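Local coordinates for PhiRv1 phage protein (Mycobacterium tuberculosis, PDB 6LG3) that is a bacterial toxin, probably EST12, reported to activate a RACK1-NLRP3-gasdermin D pyroptosis and IL-1 beta immune pathway, at residues 22-25 against 26-30; 61-65 against 66-70. One frame throughout, in Å; residues are numbered along the deposited sequence.

Interaction 1: 22-25 against 26-30; sequences TGCS and PDAAV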
# COMPACT_ATOMS: atom_id res chain seq x y z
N THR A 22 14.04 -0.44 -5.22
CA THR A 22 15.25 -0.78 -4.49
C THR A 22 15.98 -2.01 -5.03
O THR A 22 17.13 -2.24 -4.65
CB THR A 22 14.94 -1.02 -3.01
OG1 THR A 22 14.21 -2.24 -2.85
CG2 THR A 22 14.12 0.13 -2.44
N GLY A 23 15.34 -2.81 -5.88
CA GLY A 23 15.94 -4.08 -6.25
C GLY A 23 15.93 -5.14 -5.18
O GLY A 23 16.52 -6.20 -5.37
N CYS A 24 15.28 -4.90 -4.04
CA CYS A 24 15.25 -5.85 -2.94
C CYS A 24 14.23 -6.96 -3.21
O CYS A 24 13.47 -6.93 -4.18
CB CYS A 24 14.92 -5.14 -1.63
SG CYS A 24 13.21 -4.56 -1.53
N SER A 25 14.22 -7.95 -2.32
CA SER A 25 13.26 -9.05 -2.40
C SER A 25 11.95 -8.66 -1.74
O SER A 25 11.88 -7.70 -0.96
CB SER A 25 13.83 -10.29 -1.72
OG SER A 25 13.91 -10.09 -0.31
N PRO A 26 10.87 -9.40 -2.03
CA PRO A 26 9.59 -9.11 -1.35
C PRO A 26 9.66 -9.20 0.17
O PRO A 26 9.06 -8.36 0.85
CB PRO A 26 8.64 -10.15 -1.96
CG PRO A 26 9.19 -10.39 -3.33
CD PRO A 26 10.70 -10.33 -3.16
N ASP A 27 10.38 -10.19 0.71
CA ASP A 27 10.51 -10.30 2.16
C ASP A 27 11.17 -9.06 2.75
O ASP A 27 10.73 -8.53 3.78
CB ASP A 27 11.31 -11.55 2.52
CG ASP A 27 10.55 -12.82 2.22
OD1 ASP A 27 10.99 -13.90 2.68
OD2 ASP A 27 9.50 -12.75 1.54
N ALA A 28 12.24 -8.58 2.10
CA ALA A 28 12.90 -7.35 2.53
C ALA A 28 11.94 -6.17 2.52
O ALA A 28 11.90 -5.37 3.48
CB ALA A 28 14.10 -7.06 1.62
N ALA A 29 11.16 -6.02 1.44
CA ALA A 29 10.22 -4.91 1.35
C ALA A 29 9.17 -4.99 2.45
O ALA A 29 8.81 -3.97 3.05
CB ALA A 29 9.57 -4.90 -0.03
N VAL A 30 8.67 -6.20 2.73
CA VAL A 30 7.71 -6.36 3.81
C VAL A 30 8.33 -5.94 5.14
O VAL A 30 7.68 -5.27 5.96
CB VAL A 30 7.19 -7.80 3.87
CG1 VAL A 30 6.41 -8.02 5.17
CG2 VAL A 30 6.32 -8.12 2.64

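Interaction 2: 61-65 against 66-70; sequences VHADR and DWLAF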
# COMPACT_ATOMS: atom_id res chain seq x y z
N VAL A 61 1.90 4.37 -2.97
CA VAL A 61 0.92 3.79 -3.89
C VAL A 61 -0.29 4.70 -3.97
O VAL A 61 -0.79 5.17 -2.94
CB VAL A 61 0.46 2.38 -3.44
CG1 VAL A 61 -0.58 1.79 -4.42
CG2 VAL A 61 1.63 1.44 -3.27
N HIS A 62 -0.79 4.93 -5.18
CA HIS A 62 -2.15 5.43 -5.30
C HIS A 62 -2.88 4.61 -6.35
O HIS A 62 -2.30 4.21 -7.36
CB HIS A 62 -2.21 6.93 -5.63
CG HIS A 62 -1.59 7.31 -6.94
ND1 HIS A 62 -2.29 7.29 -8.12
CD2 HIS A 62 -0.34 7.75 -7.24
CE1 HIS A 62 -1.50 7.68 -9.11
NE2 HIS A 62 -0.32 7.97 -8.60
N ALA A 63 -4.14 4.29 -6.06
CA ALA A 63 -4.93 3.43 -6.93
C ALA A 63 -6.34 4.00 -7.04
O ALA A 63 -6.91 4.44 -6.05
CB ALA A 63 -4.99 2.00 -6.40
N ASP A 64 -6.88 3.99 -8.25
CA ASP A 64 -8.27 4.36 -8.45
C ASP A 64 -9.17 3.51 -7.56
O ASP A 64 -8.97 2.30 -7.44
CB ASP A 64 -8.64 4.17 -9.91
CG ASP A 64 -10.10 4.39 -10.17
OD1 ASP A 64 -10.81 3.40 -10.34
OD2 ASP A 64 -10.51 5.57 -10.21
N ARG A 65 -10.18 4.14 -6.93
CA ARG A 65 -11.01 3.41 -5.97
C ARG A 65 -11.89 2.35 -6.64
O ARG A 65 -12.12 1.28 -6.07
CB ARG A 65 -11.89 4.37 -5.16
CG ARG A 65 -11.14 5.23 -4.14
CD ARG A 65 -10.76 4.46 -2.87
NE ARG A 65 -11.89 3.84 -2.19
CZ ARG A 65 -12.50 4.34 -1.11
NH1 ARG A 65 -12.10 5.50 -0.60
NH2 ARG A 65 -13.51 3.69 -0.56
N ASP A 66 -12.43 2.65 -7.83
CA ASP A 66 -13.21 1.64 -8.55
C ASP A 66 -12.34 0.47 -8.96
O ASP A 66 -12.74 -0.70 -8.81
CB ASP A 66 -13.88 2.26 -9.78
CG ASP A 66 -14.99 3.23 -9.42
OD1 ASP A 66 -15.20 4.20 -10.17
OD2 ASP A 66 -15.64 3.02 -8.38
N TRP A 67 -11.14 0.74 -9.49
CA TRP A 67 -10.22 -0.33 -9.83
C TRP A 67 -9.86 -1.16 -8.60
O TRP A 67 -9.83 -2.40 -8.66
CB TRP A 67 -8.97 0.26 -10.49
CG TRP A 67 -7.92 -0.76 -10.87
CD1 TRP A 67 -7.76 -1.34 -12.09
CD2 TRP A 67 -6.90 -1.29 -10.02
NE1 TRP A 67 -6.70 -2.22 -12.05
CE2 TRP A 67 -6.15 -2.20 -10.79
CE3 TRP A 67 -6.54 -1.09 -8.69
CZ2 TRP A 67 -5.07 -2.91 -10.28
CZ3 TRP A 67 -5.46 -1.80 -8.17
CH2 TRP A 67 -4.74 -2.70 -8.96
N LEU A 68 -9.59 -0.49 -7.47
CA LEU A 68 -9.21 -1.21 -6.26
C LEU A 68 -10.36 -2.06 -5.73
O LEU A 68 -10.15 -3.20 -5.29
CB LEU A 68 -8.75 -0.22 -5.19
CG LEU A 68 -8.18 -0.81 -3.90
CD1 LEU A 68 -6.83 -1.44 -4.17
CD2 LEU A 68 -8.05 0.25 -2.82
N ALA A 69 -11.58 -1.52 -5.76
CA ALA A 69 -12.73 -2.29 -5.32
C ALA A 69 -12.95 -3.51 -6.20
O ALA A 69 -13.21 -4.61 -5.71
CB ALA A 69 -13.98 -1.39 -5.29
N PHE A 70 -12.84 -3.33 -7.53
CA PHE A 70 -13.02 -4.47 -8.42
C PHE A 70 -11.97 -5.55 -8.17
O PHE A 70 -12.30 -6.72 -7.96
CB PHE A 70 -12.99 -4.02 -9.88
CG PHE A 70 -13.20 -5.14 -10.86
CD1 PHE A 70 -14.47 -5.64 -11.08
CD2 PHE A 70 -12.13 -5.68 -11.55
CE1 PHE A 70 -14.68 -6.68 -11.98
CE2 PHE A 70 -12.33 -6.72 -12.46
CZ PHE A 70 -13.61 -7.21 -12.67
O HOH W 1 -12.53 5.60 -8.56

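Interaction 1: 22-25 against 26-30
Ser25 meets Ala28 and Ala29 at the start of helix 26-39. It is the N-cap residue, and both its side chain and its carbonyl face the first turn. The side chain can be followed outward. Ser25 CB lies beside the proline ring that begins the helix, 3.4 Å from Pro26 CD, a closeness set by the peptide linkage to proline. A chi1 of 69° sets OG between the backbone N and the carbonyl carbon; this rotamer places it on the side of the Ala28 N-H and makes the cap bond possible. There Ser25 OG accepts a weak hydrogen bond from Ala28 N at 3.3 Å. The N-H points nearly straight at the oxygen, at 166°; the weakness lies in the length. The methyl of the same alanine is close by, with Ala28 CB 3.6 Å from Ser25 OG.

The carbonyl of Ser25 makes the firmer bond. Ala29 N donates to Ser25 O at 3.0 Å, the first regular bond of the helix. The Ala28 N-H, by contrast, is of the first-turn kind that has no earlier helical carbonyl to pair with, and the serine hydroxyl serves it instead. Pro26 suits this place because it has no N-H to offer.

Cys24 adds an apolar contact one residue earlier. Cys24 CB packs on Ala28 CB at 3.9 Å. Its SG approaches the methyl of Ala29, with Cys24 SG 4.0 Å from Ala29 CB.

Gly23 leaves helix 4-22 with positive phi, and the short loop then leads directly into helix 26-39. The contact is thus the N-terminal cap of the second helix in a helix-loop-helix connection. Cys24 and Ala29 both also touch Val18 of helix 4-22, and Ala29 reaches Val15 as well. The cap therefore lies beside the seam where the two helices pack.

Interaction 2: 61-65 against 66-70
Asp64 caps the helix that follows its own strand, meeting Trp67 and Leu68 in the first turn. The hydrogen bonds come first. Trp67 N donates to Asp64 OD1 at 2.8 Å. It arrives on the anti side of the carboxylate, 20° out of its plane. A chi1 of 174° turns CG of Asp64 away from its own backbone N and brings OD1 over the helix start. The main chain continues the pattern. Leu68 N bonds to Asp64 O at 2.9 Å, and Ala69 N to Arg65 O at 2.9 Å.

One water extends the cap. It donates to Asp64 OD2 at 2.6 Å and accepts from Asp66 N at 3.0 Å. The two carboxylate oxygens thus serve neighbouring N-H groups, one directly and one through water.

Apolar contact is slight and falls on Ala63. Its methyl approaches the indole obliquely, with Ala63 CB 4.1 Å from Trp67 CE3. Leu68 CD1 lies at the limit of touch, 4.5 Å from Ala63 CB. Leu68 also packs on Leu9 of helix 4-22 and Ala51 of strand 50-55, while the Trp67 ring stacks with His71.

Charge is the last element. The carboxylates of Asp64 and Asp66 are near each other without touching. Both stand at the N-terminal end of helix 65-73, where the helix dipole would favour negative charge. That field and the cap bond probably offset their mutual repulsion and help keep Asp64 ionised as the strand turns sharply into the helix.

How the interactions relate
Both interactions are N-terminal helix caps, but they serve different elements. Interaction 1 starts helix 26-39 after a loop from helix 4-22; interaction 2 starts helix 65-73 directly from edge strand 58-64. Their centres are about 23 Å apart, on opposite sides of the chain's centre. Interaction 1 is a surface contact with a neutral hydroxyl cap and a weak side-chain bond. Interaction 2 is partly buried and uses a carboxylate, a shorter bond and a bridging water. Both contacts have side chains against helix 4-22. That helix is their shared neighbour, although the two contacts themselves do not touch.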